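Local atomic coordinates of NADP-dependent glyceraldehyde-3-phosphate dehydrogenase (Bacillus halodurans, PDB entry 3PRL), a protein that probably catalyses the NADP-dependent, non-phosphorylating oxidation of glyceraldehyde 3-phosphate to 3-phosphoglycerate, as a member of the aldehyde dehydrogenase family. Residues P175-N181 and S469-T474; N181-P187 and G210-T216; D233-G239 and I254-L260; L433-T437 and L454-K458; R446-P452 and V463-K467. All coordinates share one frame; numbering follows the deposited sequence. Where two conformers were deposited one is given.

Overall arrangement
Interactions 2 and 3 each join two neighbouring parallel strands of one mixed sheet; their centres are about 14 Å apart, and strand 144-159 pairs with both 182-186 and 234-238. Interaction 1 shares Asn181 with interaction 2 and encloses the other four along the chain, since helix 167-178 meets the late helix 466-472. That helix begins in interaction 5, which touches interaction 3 through Arg446 and Glu259. The segments of interactions 4 and 5 alternate in sequence; interaction 4 lies beside strand 437-440 of the other large sheet, about 29 Å from interaction 2, centre to centre. Interactions 3, 4 and 5 also touch the second subunit, so cofactor-binding sheet, predicted active site and subunit interface are closely linked.

Interaction 1: P175-N181 and S469-T474; sequences PALVTGN and SLLSMT
The carboxamide of Asn181 meets Met473 through ND2, which serves two carbonyls. Ala176 O lies practically in the amide plane, 3.2 Å from Asn181 ND2, and offers a lone pair; Met473 O, across the contact, stands 18° out of that plane with Asn181 ND2 2.8 Å away. Asn181 OD1 takes the backbone N-H of Gly154 on strand 144-159, so both ends of the amide are held and its rotation is fixed. Ala176 O also accepts from Asn181 N, where Gly180, with positive phi, closes helix 167-178 in a Schellman motif.

Met473 suits its place because an unbranched thioether can fold. Its chain bends to lay SD 3.7 Å from Ala176 CB and carries CE to 3.8 Å from Pro175 CG. Leu470 reaches in with CD2, which lies 3.9 Å from Pro175 CB and 3.8 Å from Val178 CG1. Thr179 turns its hydroxyl back on its own helix, OG1 donating to Pro175 O at 3.1 Å, and leaves CB facing the methyl of Thr474.

A leucine in place of Asn181 would probably leave Met473 O and the N-H of Gly154 without their mates. The chemistry is that of an apolar seam between two helix ends, with a single buried amide satisfying backbone groups from three parts of the chain.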
# COMPACT_ATOMS: atom_id res chain seq x y z
N PRO D 175 -6.34 -19.53 3.49
CA PRO D 175 -5.37 -18.47 3.81
C PRO D 175 -4.31 -18.95 4.76
O PRO D 175 -3.16 -18.49 4.69
CB PRO D 175 -6.21 -17.37 4.48
CG PRO D 175 -7.64 -17.96 4.67
CD PRO D 175 -7.75 -19.10 3.69
N ALA D 176 -4.68 -19.86 5.65
CA ALA D 176 -3.76 -20.44 6.62
C ALA D 176 -2.59 -21.19 5.99
O ALA D 176 -1.42 -20.95 6.33
CB ALA D 176 -4.52 -21.32 7.63
N LEU D 177 -2.89 -22.09 5.05
CA LEU D 177 -1.84 -22.93 4.46
C LEU D 177 -0.97 -22.15 3.49
O LEU D 177 0.24 -22.35 3.44
CB LEU D 177 -2.43 -24.11 3.70
CG LEU D 177 -3.46 -25.04 4.36
CD1 LEU D 177 -3.95 -26.02 3.32
CD2 LEU D 177 -2.92 -25.76 5.58
N VAL D 178 -1.60 -21.27 2.72
CA VAL D 178 -0.84 -20.54 1.70
C VAL D 178 0.14 -19.54 2.31
O VAL D 178 1.13 -19.17 1.66
CB VAL D 178 -1.73 -19.87 0.65
CG1 VAL D 178 -2.36 -18.59 1.19
CG2 VAL D 178 -0.91 -19.58 -0.59
N THR D 179 -0.11 -19.12 3.55
CA THR D 179 0.82 -18.19 4.22
C THR D 179 1.81 -18.96 5.08
O THR D 179 2.63 -18.37 5.78
CB THR D 179 0.12 -17.13 5.09
OG1 THR D 179 -0.55 -17.76 6.18
CG2 THR D 179 -0.88 -16.31 4.26
N GLY D 180 1.71 -20.29 5.03
CA GLY D 180 2.74 -21.13 5.60
C GLY D 180 2.47 -21.67 6.98
O GLY D 180 3.38 -22.18 7.63
N ASN D 181 1.22 -21.55 7.43
CA ASN D 181 0.75 -22.19 8.67
C ASN D 181 0.34 -23.62 8.35
O ASN D 181 0.25 -23.98 7.19
CB ASN D 181 -0.46 -21.42 9.23
CG ASN D 181 -0.13 -19.97 9.58
OD1 ASN D 181 0.36 -19.70 10.67
ND2 ASN D 181 -0.42 -19.04 8.65
N SER D 469 -7.96 -11.88 6.06
CA SER D 469 -7.69 -13.24 6.50
C SER D 469 -6.20 -13.55 6.49
O SER D 469 -5.67 -14.08 7.46
CB SER D 469 -8.44 -14.26 5.64
OG SER D 469 -9.82 -14.17 5.95
N LEU D 470 -5.52 -13.22 5.39
CA LEU D 470 -4.08 -13.51 5.27
C LEU D 470 -3.23 -12.87 6.36
O LEU D 470 -2.29 -13.51 6.87
CB LEU D 470 -3.57 -13.11 3.89
CG LEU D 470 -4.17 -14.00 2.80
CD1 LEU D 470 -4.15 -13.33 1.46
CD2 LEU D 470 -3.43 -15.30 2.74
N LEU D 471 -3.58 -11.63 6.71
CA LEU D 471 -2.92 -10.83 7.75
C LEU D 471 -3.17 -11.39 9.14
O LEU D 471 -2.31 -11.30 10.03
CB LEU D 471 -3.42 -9.37 7.71
CG LEU D 471 -2.77 -8.36 6.73
CD1 LEU D 471 -2.32 -8.96 5.41
CD2 LEU D 471 -3.66 -7.13 6.45
N SER D 472 -4.36 -11.93 9.35
CA SER D 472 -4.69 -12.50 10.64
C SER D 472 -3.97 -13.84 10.82
O SER D 472 -3.86 -14.34 11.95
CB SER D 472 -6.20 -12.66 10.76
OG SER D 472 -6.66 -13.61 9.83
N MET D 473 -3.46 -14.39 9.72
CA MET D 473 -2.77 -15.68 9.71
C MET D 473 -1.26 -15.56 9.89
O MET D 473 -0.54 -16.56 9.89
CB MET D 473 -3.04 -16.43 8.40
CG MET D 473 -4.52 -16.60 8.03
SD MET D 473 -5.38 -17.91 8.92
CE MET D 473 -7.08 -17.62 8.43
N THR D 474 -0.78 -14.32 10.00
CA THR D 474 0.63 -14.03 9.96
C THR D 474 0.96 -13.01 11.05
O THR D 474 0.09 -12.60 11.80
CB THR D 474 1.05 -13.44 8.59
OG1 THR D 474 0.03 -12.55 8.13
CG2 THR D 474 1.26 -14.54 7.54

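Interaction 2: N181-P187 and G210-T216; sequences NTVVFKP and GIIQVVT
Phe185 O is gripped by two groups of the segment 210-216: Val215 N at 2.7 Å, and the weaker CA-H of Val214, with CA 3.4 Å from that oxygen. Three more backbone bonds continue the parallel pairing, Val183 N to Ile211 O, Gln213 N to Val183 O and Phe185 N to Gln213 O; the segment axes diverge by 18°.

Beta-branched and aromatic residues fill both faces. On the face of Val183 and Phe185, Ile212 places CG1 opposite the backbone N (chi1 179°), which runs it alongside Val183 and brings its CD1 to 3.8 Å from Val183 CG1. The same methyl lies 3.9 Å from Phe185 CB, touching two residues of the adjacent strand. Pro187 CD sits over the centre of the Phe185 ring, 3.9 Å above its plane. Val184 goes to the other face, where its CG1 meets Val215 CG2 at 3.6 Å. At the start of the pair, the side chains of Thr182 and Ile211 cross at about a right angle, Thr182 CG2 3.7 Å from Ile211 CD1, leaving the threonine hydroxyl to bond Ala58 O on helix 48-65. Helix 192-204 packs on Phe185 and Val214 through Val199.

Strand 182-186, that helix and strand 212-214 form a beta-alpha-beta crossover, the unit of the Rossmann-type cofactor domain of aldehyde dehydrogenases; Lys186, on the first strand, binds NADP(+).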
# COMPACT_ATOMS: atom_id res chain seq x y z
N ASN D 181 1.22 -21.55 7.43
CA ASN D 181 0.75 -22.19 8.67
C ASN D 181 0.34 -23.62 8.35
O ASN D 181 0.25 -23.98 7.19
CB ASN D 181 -0.46 -21.42 9.23
CG ASN D 181 -0.13 -19.97 9.58
OD1 ASN D 181 0.36 -19.70 10.67
ND2 ASN D 181 -0.42 -19.04 8.65
N THR D 182 0.11 -24.43 9.38
CA THR D 182 -0.58 -25.71 9.21
C THR D 182 -1.95 -25.64 9.90
O THR D 182 -2.24 -24.69 10.63
CB THR D 182 0.28 -26.91 9.65
OG1 THR D 182 0.67 -26.76 11.03
CG2 THR D 182 1.52 -27.00 8.78
N VAL D 183 -2.81 -26.63 9.63
CA VAL D 183 -4.18 -26.58 10.11
C VAL D 183 -4.61 -27.82 10.89
O VAL D 183 -4.41 -28.97 10.47
CB VAL D 183 -5.20 -26.25 8.99
CG1 VAL D 183 -6.61 -26.34 9.51
CG2 VAL D 183 -4.97 -24.85 8.42
N VAL D 184 -5.20 -27.56 12.05
CA VAL D 184 -6.07 -28.52 12.70
C VAL D 184 -7.50 -28.09 12.38
O VAL D 184 -7.92 -27.00 12.77
CB VAL D 184 -5.79 -28.63 14.20
CG1 VAL D 184 -6.78 -29.55 14.87
CG2 VAL D 184 -4.40 -29.16 14.40
N PHE D 185 -8.20 -28.92 11.61
CA PHE D 185 -9.56 -28.65 11.14
C PHE D 185 -10.62 -29.42 11.94
O PHE D 185 -10.63 -30.65 11.95
CB PHE D 185 -9.69 -29.01 9.65
CG PHE D 185 -11.09 -28.81 9.07
CD1 PHE D 185 -11.88 -27.70 9.44
CD2 PHE D 185 -11.62 -29.71 8.14
CE1 PHE D 185 -13.15 -27.51 8.93
CE2 PHE D 185 -12.90 -29.52 7.60
CZ PHE D 185 -13.67 -28.41 8.00
N LYS D 186 -11.50 -28.67 12.60
CA LYS D 186 -12.67 -29.27 13.30
C LYS D 186 -13.99 -28.79 12.70
O LYS D 186 -14.45 -27.70 13.03
CB LYS D 186 -12.63 -28.97 14.81
CG LYS D 186 -13.82 -29.55 15.65
CD LYS D 186 -14.24 -30.96 15.19
CE LYS D 186 -15.71 -31.28 15.47
NZ LYS D 186 -16.27 -32.23 14.45
N PRO D 187 -14.63 -29.62 11.83
CA PRO D 187 -15.93 -29.21 11.27
C PRO D 187 -17.04 -29.26 12.32
O PRO D 187 -16.90 -29.97 13.29
CB PRO D 187 -16.22 -30.28 10.20
CG PRO D 187 -15.37 -31.44 10.56
CD PRO D 187 -14.15 -30.88 11.24
N GLY D 210 0.50 -33.96 7.26
CA GLY D 210 0.46 -33.10 8.45
C GLY D 210 -0.08 -31.68 8.29
O GLY D 210 -0.69 -31.14 9.22
N ILE D 211 0.14 -31.08 7.13
CA ILE D 211 -0.28 -29.68 6.85
C ILE D 211 -1.74 -29.41 7.16
O ILE D 211 -2.10 -28.33 7.66
CB ILE D 211 -0.01 -29.30 5.37
CG1 ILE D 211 1.42 -29.64 4.98
CG2 ILE D 211 -0.32 -27.82 5.11
CD1 ILE D 211 2.45 -29.16 5.97
N ILE D 212 -2.57 -30.40 6.83
CA ILE D 212 -3.98 -30.45 7.18
C ILE D 212 -4.26 -31.73 7.99
O ILE D 212 -3.96 -32.85 7.54
CB ILE D 212 -4.90 -30.37 5.91
CG1 ILE D 212 -6.40 -30.45 6.28
CG2 ILE D 212 -4.52 -31.43 4.87
CD1 ILE D 212 -6.94 -29.17 6.94
N GLN D 213 -4.80 -31.54 9.19
CA GLN D 213 -5.31 -32.62 10.02
C GLN D 213 -6.80 -32.37 10.28
O GLN D 213 -7.20 -31.22 10.50
CB GLN D 213 -4.55 -32.68 11.35
CG GLN D 213 -3.03 -32.52 11.21
CD GLN D 213 -2.33 -33.81 10.82
OE1 GLN D 213 -2.70 -34.48 9.84
NE2 GLN D 213 -1.30 -34.17 11.58
N VAL D 214 -7.61 -33.43 10.22
CA VAL D 214 -9.04 -33.31 10.53
C VAL D 214 -9.31 -33.91 11.90
O VAL D 214 -8.98 -35.06 12.16
CB VAL D 214 -9.96 -34.00 9.49
CG1 VAL D 214 -11.44 -33.70 9.79
CG2 VAL D 214 -9.59 -33.56 8.07
N VAL D 215 -9.87 -33.11 12.80
CA VAL D 215 -10.25 -33.62 14.10
C VAL D 215 -11.75 -33.64 14.19
O VAL D 215 -12.40 -32.63 13.97
CB VAL D 215 -9.61 -32.82 15.28
CG1 VAL D 215 -8.10 -33.12 15.35
CG2 VAL D 215 -9.86 -31.31 15.15
N THR D 216 -12.31 -34.82 14.45
CA THR D 216 -13.74 -34.94 14.67
C THR D 216 -13.98 -35.59 16.03
O THR D 216 -13.17 -36.37 16.52
CB THR D 216 -14.45 -35.74 13.55
OG1 THR D 216 -13.83 -37.01 13.39
CG2 THR D 216 -14.41 -34.97 12.22

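Interaction 3: D233-G239 and I254-L260; sequences DMITFTG and IPVVLEL
Ile235 to Thr238 lie in parallel register with Val256 to Glu259, and Ile235, Phe237 and Gly239 exchange five backbone hydrogen bonds with Pro255, Val257 and Glu259, the segment axes lying 4.6 Å apart and only 7° from alignment. Three of these bonds are nearly straight, Val257 N to Ile235 O reaching 175° at the hydrogen.

Large apolar side chains fill one face. The Phe237 ring receives Leu260 at its edge, with CD2 in the ring plane and 3.5 Å from Phe237 CE2, while Leu258 CD2 comes obliquely to 3.7 Å from Phe237 CD2. Earlier on this face Ile235 CG1 meets Ile254 CD1 at 3.6 Å. Helix 241-250 packs against Phe237 and Ile235 with Thr243 and Ile247. Gly239 leaves room for the aromatic ring, since a CB there would run into Phe237 CZ.

On the other face Thr236 and Val257 lie side by side, Thr236 OG1 3.8 Å from Val257 CG1; this hydroxyl is buried and has no hydrogen-bonding partner in the model. Met234 bends at chi2 to rest CE 3.9 Å from Val257 CG2. Thr238 OG1 accepts from Lys172 NZ; its very short approach to the carboxylate of Glu259 is doubtful.

Strand 234-238, helix 241-250 and strand 256-259 make a beta-alpha-beta unit of the Rossmann-type domain: Gly240 and Thr243, just beyond the first strand, bind NADP(+), and Glu259, ending the second, is the predicted active-site residue.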
# COMPACT_ATOMS: atom_id res chain seq x y z
N ASP D 233 -1.60 -21.77 17.94
CA ASP D 233 -1.03 -20.44 17.88
C ASP D 233 -2.03 -19.44 17.33
O ASP D 233 -1.73 -18.27 17.24
CB ASP D 233 0.24 -20.45 17.02
CG ASP D 233 1.20 -21.55 17.43
OD1 ASP D 233 1.91 -21.37 18.45
OD2 ASP D 233 1.23 -22.62 16.76
N MET D 234 -3.22 -19.92 16.94
CA MET D 234 -4.29 -19.07 16.42
C MET D 234 -5.61 -19.82 16.29
O MET D 234 -5.63 -20.98 15.82
CB MET D 234 -3.88 -18.50 15.04
CG MET D 234 -4.72 -17.34 14.52
SD MET D 234 -6.02 -17.80 13.34
CE MET D 234 -6.52 -16.14 12.89
N ILE D 235 -6.70 -19.17 16.70
CA ILE D 235 -8.05 -19.71 16.53
C ILE D 235 -8.91 -18.86 15.60
O ILE D 235 -8.99 -17.65 15.78
CB ILE D 235 -8.83 -19.90 17.89
CG1 ILE D 235 -8.02 -20.70 18.89
CG2 ILE D 235 -10.21 -20.54 17.67
CD1 ILE D 235 -7.74 -22.08 18.47
N THR D 236 -9.56 -19.50 14.62
CA THR D 236 -10.60 -18.84 13.82
C THR D 236 -11.91 -19.61 13.80
O THR D 236 -11.98 -20.77 13.37
CB THR D 236 -10.12 -18.52 12.40
OG1 THR D 236 -11.20 -17.93 11.67
CG2 THR D 236 -9.61 -19.79 11.68
N PHE D 237 -12.97 -18.96 14.25
CA PHE D 237 -14.20 -19.67 14.54
C PHE D 237 -15.43 -18.95 14.02
O PHE D 237 -15.59 -17.73 14.20
CB PHE D 237 -14.29 -19.92 16.06
CG PHE D 237 -15.65 -20.34 16.55
CD1 PHE D 237 -15.96 -21.69 16.70
CD2 PHE D 237 -16.60 -19.40 16.90
CE1 PHE D 237 -17.22 -22.09 17.18
CE2 PHE D 237 -17.86 -19.78 17.36
CZ PHE D 237 -18.16 -21.13 17.51
N THR D 238 -16.29 -19.74 13.38
CA THR D 238 -17.60 -19.27 12.98
C THR D 238 -18.63 -20.17 13.65
O THR D 238 -18.51 -21.40 13.59
CB THR D 238 -17.77 -19.33 11.46
OG1 THR D 238 -16.78 -18.52 10.84
CG2 THR D 238 -19.13 -18.85 11.07
N GLY D 239 -19.62 -19.56 14.29
CA GLY D 239 -20.69 -20.31 14.92
C GLY D 239 -21.55 -19.50 15.85
O GLY D 239 -21.76 -18.30 15.64
N ILE D 254 -3.06 -16.13 22.51
CA ILE D 254 -3.09 -16.27 21.06
C ILE D 254 -4.14 -15.40 20.38
O ILE D 254 -5.08 -14.92 21.03
CB ILE D 254 -3.22 -17.76 20.63
CG1 ILE D 254 -4.65 -18.28 20.86
CG2 ILE D 254 -2.16 -18.62 21.34
CD1 ILE D 254 -4.90 -19.67 20.28
N PRO D 255 -3.97 -15.15 19.08
CA PRO D 255 -5.01 -14.40 18.38
C PRO D 255 -6.25 -15.26 18.22
O PRO D 255 -6.13 -16.45 17.96
CB PRO D 255 -4.38 -14.11 17.02
CG PRO D 255 -2.92 -14.53 17.13
CD PRO D 255 -2.82 -15.49 18.21
N VAL D 256 -7.42 -14.64 18.39
CA VAL D 256 -8.70 -15.32 18.22
C VAL D 256 -9.65 -14.49 17.37
O VAL D 256 -9.99 -13.36 17.70
CB VAL D 256 -9.36 -15.70 19.59
CG1 VAL D 256 -10.59 -16.58 19.35
CG2 VAL D 256 -8.38 -16.45 20.46
N VAL D 257 -10.05 -15.09 16.25
CA VAL D 257 -10.94 -14.47 15.29
C VAL D 257 -12.30 -15.18 15.38
O VAL D 257 -12.37 -16.40 15.36
CB VAL D 257 -10.31 -14.51 13.86
CG1 VAL D 257 -11.35 -14.31 12.76
CG2 VAL D 257 -9.20 -13.45 13.74
N LEU D 258 -13.37 -14.41 15.55
CA LEU D 258 -14.70 -14.99 15.71
C LEU D 258 -15.72 -14.37 14.76
O LEU D 258 -15.79 -13.14 14.63
CB LEU D 258 -15.20 -14.84 17.15
CG LEU D 258 -14.36 -15.35 18.33
CD1 LEU D 258 -14.88 -14.79 19.66
CD2 LEU D 258 -14.38 -16.87 18.37
N GLU D 259 -16.47 -15.24 14.11
CA GLU D 259 -17.64 -14.84 13.35
C GLU D 259 -18.85 -15.43 14.06
O GLU D 259 -19.03 -16.65 14.07
CB GLU D 259 -17.51 -15.34 11.90
CG GLU D 259 -16.16 -14.97 11.29
CD GLU D 259 -15.93 -15.56 9.92
OE1 GLU D 259 -15.14 -14.96 9.16
OE2 GLU D 259 -16.51 -16.61 9.59
N LEU D 260 -19.66 -14.58 14.67
CA LEU D 260 -20.79 -15.05 15.47
C LEU D 260 -22.13 -14.57 14.90
O LEU D 260 -22.27 -14.37 13.69
CB LEU D 260 -20.61 -14.68 16.96
CG LEU D 260 -19.18 -14.95 17.49
CD1 LEU D 260 -18.90 -14.36 18.84
CD2 LEU D 260 -18.85 -16.42 17.47

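Interaction 4: L433-T437 and L454-K458; sequences LEVGT and LGVKK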
# COMPACT_ATOMS: atom_id res chain seq x y z
N LEU D 433 -24.50 3.62 12.85
CA LEU D 433 -24.85 2.22 13.10
C LEU D 433 -23.63 1.43 13.54
O LEU D 433 -22.62 1.41 12.85
CB LEU D 433 -25.48 1.58 11.85
CG LEU D 433 -26.77 2.20 11.29
CD1 LEU D 433 -27.14 1.47 10.01
CD2 LEU D 433 -27.93 2.19 12.30
N GLU D 434 -23.75 0.75 14.68
CA GLU D 434 -22.67 -0.05 15.28
C GLU D 434 -22.52 -1.44 14.64
O GLU D 434 -22.82 -2.47 15.26
CB GLU D 434 -22.86 -0.14 16.79
CG GLU D 434 -22.94 1.21 17.49
CD GLU D 434 -23.39 1.16 18.96
OE1 GLU D 434 -23.84 0.10 19.47
OE2 GLU D 434 -23.31 2.21 19.61
N VAL D 435 -22.05 -1.48 13.40
CA VAL D 435 -21.92 -2.72 12.64
C VAL D 435 -20.63 -2.66 11.86
O VAL D 435 -20.01 -1.60 11.74
CB VAL D 435 -23.12 -2.94 11.68
CG1 VAL D 435 -24.44 -2.87 12.44
CG2 VAL D 435 -23.09 -1.93 10.52
N GLY D 436 -20.20 -3.80 11.36
CA GLY D 436 -19.03 -3.88 10.50
C GLY D 436 -19.29 -3.28 9.14
O GLY D 436 -18.51 -2.45 8.66
N THR D 437 -20.42 -3.68 8.53
CA THR D 437 -20.74 -3.24 7.17
C THR D 437 -22.15 -2.69 7.04
O THR D 437 -23.09 -3.27 7.56
CB THR D 437 -20.57 -4.42 6.19
OG1 THR D 437 -19.28 -4.99 6.39
CG2 THR D 437 -20.72 -3.96 4.71
N LEU D 454 -16.49 -8.40 8.94
CA LEU D 454 -16.37 -8.40 10.40
C LEU D 454 -17.71 -8.14 11.13
O LEU D 454 -18.59 -7.44 10.62
CB LEU D 454 -15.28 -7.39 10.86
CG LEU D 454 -15.54 -5.87 10.79
CD1 LEU D 454 -14.46 -5.04 11.52
CD2 LEU D 454 -15.73 -5.40 9.34
N GLY D 455 -17.87 -8.74 12.30
CA GLY D 455 -18.94 -8.38 13.22
C GLY D 455 -18.34 -7.71 14.43
O GLY D 455 -17.27 -8.11 14.91
N VAL D 456 -19.00 -6.65 14.91
CA VAL D 456 -18.59 -5.98 16.14
C VAL D 456 -19.56 -6.36 17.28
O VAL D 456 -20.46 -7.17 17.07
CB VAL D 456 -18.48 -4.44 15.96
CG1 VAL D 456 -17.55 -4.12 14.79
CG2 VAL D 456 -19.85 -3.81 15.73
N LYS D 457 -19.37 -5.76 18.47
CA LYS D 457 -20.15 -6.10 19.66
C LYS D 457 -20.07 -7.60 19.94
O LYS D 457 -18.98 -8.15 19.97
CB LYS D 457 -21.61 -5.67 19.50
CG LYS D 457 -21.84 -4.20 19.39
CD LYS D 457 -23.31 -3.94 19.66
CE LYS D 457 -23.81 -2.78 18.84
NZ LYS D 457 -25.23 -2.50 19.15
N LYS D 458 -21.20 -8.26 20.11
CA LYS D 458 -21.20 -9.71 20.34
C LYS D 458 -21.15 -10.57 19.06
O LYS D 458 -21.02 -11.80 19.14
CB LYS D 458 -22.39 -10.12 21.20
CG LYS D 458 -22.12 -9.99 22.68
CD LYS D 458 -23.00 -10.93 23.50
CE LYS D 458 -22.88 -10.64 24.99
NZ LYS D 458 -21.45 -10.35 25.38
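Glu434, Gly436 and Lys457 give the largest share of the buried surface. Glu434 holds Lys457 in a salt bridge, OE1 3.0 Å from NZ, the two chains crossing at about a right angle. The lysine comes in with its aliphatic end as well: CE lies 3.5 Å from Glu434 CB, so the last methylene packs on the glutamate beside the charge. Lys457 NZ also donates to Ser410 O, which gives the ammonium a second hold. A methionine in its place would probably leave the carboxylate of Glu434 without its cation and Ser410 O without its donor.

Glu434 is the centre of an inverse gamma turn, closed by a weak bond from Val435 N to Leu433 O, that leads from helix 423-431 into strand 437-440. At Thr437 the sheet runs on, in parallel, into a strand of the second subunit, and Arg477 and Arg475 of that subunit hydrogen-bond to Leu433 O and Val435 O.

Gly436 lies close against the other backbone, its CA 3.6 Å from Leu454 O in a CA-H...O contact of 162° at the hydrogen. Only a residue without CB fits, because that atom would fall 2.1 Å from the same oxygen. Leu454 covers the glycine with CD2, 3.8 Å from Gly436 CA. Val456 turns CG2 between its backbone N and carbonyl carbon (CG1 at chi1 -54°), and this methyl rests 3.3 Å from Glu434 O.

Interaction 5: R446-P452 and V463-K467; sequences RGPDHFP and VQGIK
Asp449 and Ile466 share the firm hydrogen bond of this contact, Ile466 N to Asp449 O at 2.9 Å, with the donor almost in line with the carbonyl. One residue on, a water bridges His450 O to Lys467 N, while His450 NE2 bonds to Lys133 O of the second subunit. Arg446 NH1 donates weakly to Gln464 OE1 at 2.8 Å, the guanidinium and amide planes 73° apart; Gln464 has two conformers, so this bond is less certain. In the conformer given, Gln464 OE1 also takes Gly465 N.

Gly465 is the N-cap of helix 466-472, and the type I beta turn Pro448 to Phe451 lies against it, its carbonyls of Asp449 and His450 meeting N-H groups of the first helical turn directly and through water.

CA-H...O contacts bring the backbones close: Gly465 CA lies 3.4 Å from Phe451 O, where a CB would clash, and Pro452 CA is 3.4 Å from Gln464 O. Apolar packing is slighter, with Pro452 CB 4.4 Å from Val463 CG1. Ile466 sets CG1 beside its own backbone N (chi1 -59°), close against Asp449 O, and packs on Ile116 and Thr120 of helix 103-124. Within the turn Pro448 CG stands 3.5 Å above the centre of the Phe451 ring.

Among charged groups, Asp449 OD1 pairs with Arg112, and Arg446 NH1 bridges to Glu259, the predicted active-site residue.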
# COMPACT_ATOMS: atom_id res chain seq x y z
N ARG D 446 -22.19 -11.51 3.21
CA ARG D 446 -20.78 -11.63 3.50
C ARG D 446 -19.96 -11.19 2.29
O ARG D 446 -19.00 -10.43 2.42
CB ARG D 446 -20.47 -13.08 3.87
CG ARG D 446 -19.15 -13.23 4.57
CD ARG D 446 -18.46 -14.49 4.12
NE ARG D 446 -17.05 -14.53 4.52
CZ ARG D 446 -16.60 -14.99 5.68
NH1 ARG D 446 -15.30 -14.99 5.93
NH2 ARG D 446 -17.45 -15.43 6.61
N GLY D 447 -20.34 -11.68 1.11
CA GLY D 447 -19.59 -11.40 -0.11
C GLY D 447 -19.66 -9.95 -0.57
O GLY D 447 -20.11 -9.08 0.18
N PRO D 448 -19.12 -9.66 -1.77
CA PRO D 448 -18.14 -10.53 -2.43
C PRO D 448 -16.95 -10.73 -1.49
O PRO D 448 -16.71 -9.90 -0.62
CB PRO D 448 -17.71 -9.72 -3.66
CG PRO D 448 -18.25 -8.34 -3.49
CD PRO D 448 -19.43 -8.45 -2.55
N ASP D 449 -16.22 -11.82 -1.64
CA ASP D 449 -15.28 -12.25 -0.61
C ASP D 449 -13.97 -11.47 -0.47
O ASP D 449 -13.24 -11.66 0.50
CB ASP D 449 -15.06 -13.75 -0.72
CG ASP D 449 -16.35 -14.53 -0.47
OD1 ASP D 449 -16.91 -15.05 -1.45
OD2 ASP D 449 -16.82 -14.55 0.68
N HIS D 450 -13.69 -10.57 -1.40
CA HIS D 450 -12.52 -9.70 -1.29
C HIS D 450 -12.84 -8.51 -0.37
O HIS D 450 -11.94 -7.84 0.17
CB HIS D 450 -12.05 -9.27 -2.68
CG HIS D 450 -13.04 -8.44 -3.45
ND1 HIS D 450 -14.32 -8.88 -3.73
CD2 HIS D 450 -12.94 -7.21 -3.99
CE1 HIS D 450 -14.96 -7.95 -4.43
NE2 HIS D 450 -14.14 -6.93 -4.60
N PHE D 451 -14.13 -8.25 -0.20
CA PHE D 451 -14.60 -7.27 0.77
C PHE D 451 -14.23 -7.73 2.18
O PHE D 451 -14.41 -8.91 2.51
CB PHE D 451 -16.13 -7.11 0.66
CG PHE D 451 -16.59 -6.30 -0.53
CD1 PHE D 451 -15.72 -5.99 -1.59
CD2 PHE D 451 -17.90 -5.85 -0.60
CE1 PHE D 451 -16.17 -5.25 -2.70
CE2 PHE D 451 -18.36 -5.12 -1.70
CZ PHE D 451 -17.49 -4.81 -2.75
N PRO D 452 -13.74 -6.80 3.04
CA PRO D 452 -13.52 -7.12 4.44
C PRO D 452 -14.83 -7.55 5.08
O PRO D 452 -15.88 -6.96 4.81
CB PRO D 452 -13.09 -5.78 5.05
CG PRO D 452 -12.75 -4.90 3.91
CD PRO D 452 -13.57 -5.36 2.77
N VAL D 463 -11.16 -9.73 11.92
CA VAL D 463 -11.64 -9.44 10.54
C VAL D 463 -11.38 -10.59 9.56
O VAL D 463 -10.35 -11.28 9.66
CB VAL D 463 -10.91 -8.23 9.92
CG1 VAL D 463 -11.83 -7.48 8.93
CG2 VAL D 463 -10.34 -7.29 10.99
N GLN D 464 -12.29 -10.76 8.60
CA GLN D 464 -12.09 -11.71 7.51
C GLN D 464 -12.29 -11.06 6.14
O GLN D 464 -12.22 -9.84 6.00
CB GLN D 464 -13.02 -12.92 7.66
CG GLN D 464 -12.32 -14.26 7.87
CD GLN D 464 -12.15 -15.07 6.58
OE1 GLN D 464 -12.56 -14.64 5.50
NE2 GLN D 464 -11.52 -16.23 6.70
N GLY D 465 -12.59 -11.89 5.16
CA GLY D 465 -12.51 -11.49 3.78
C GLY D 465 -11.12 -11.96 3.38
O GLY D 465 -10.31 -12.35 4.24
N ILE D 466 -10.82 -11.91 2.09
CA ILE D 466 -9.62 -12.58 1.56
C ILE D 466 -8.31 -12.03 2.10
O ILE D 466 -7.58 -12.77 2.78
CB ILE D 466 -9.60 -12.62 0.02
CG1 ILE D 466 -10.83 -13.37 -0.51
CG2 ILE D 466 -8.28 -13.26 -0.49
CD1 ILE D 466 -10.97 -14.79 -0.01
N LYS D 467 -8.00 -10.77 1.81
CA LYS D 467 -6.76 -10.18 2.33
C LYS D 467 -6.70 -10.12 3.86
O LYS D 467 -5.68 -10.52 4.42
CB LYS D 467 -6.42 -8.81 1.75
CG LYS D 467 -4.99 -8.33 2.13
CD LYS D 467 -4.84 -6.81 2.07
CE LYS D 467 -4.30 -6.36 0.73
NZ LYS D 467 -2.84 -6.01 0.78
O HOH W 1 -9.31 -9.01 0.01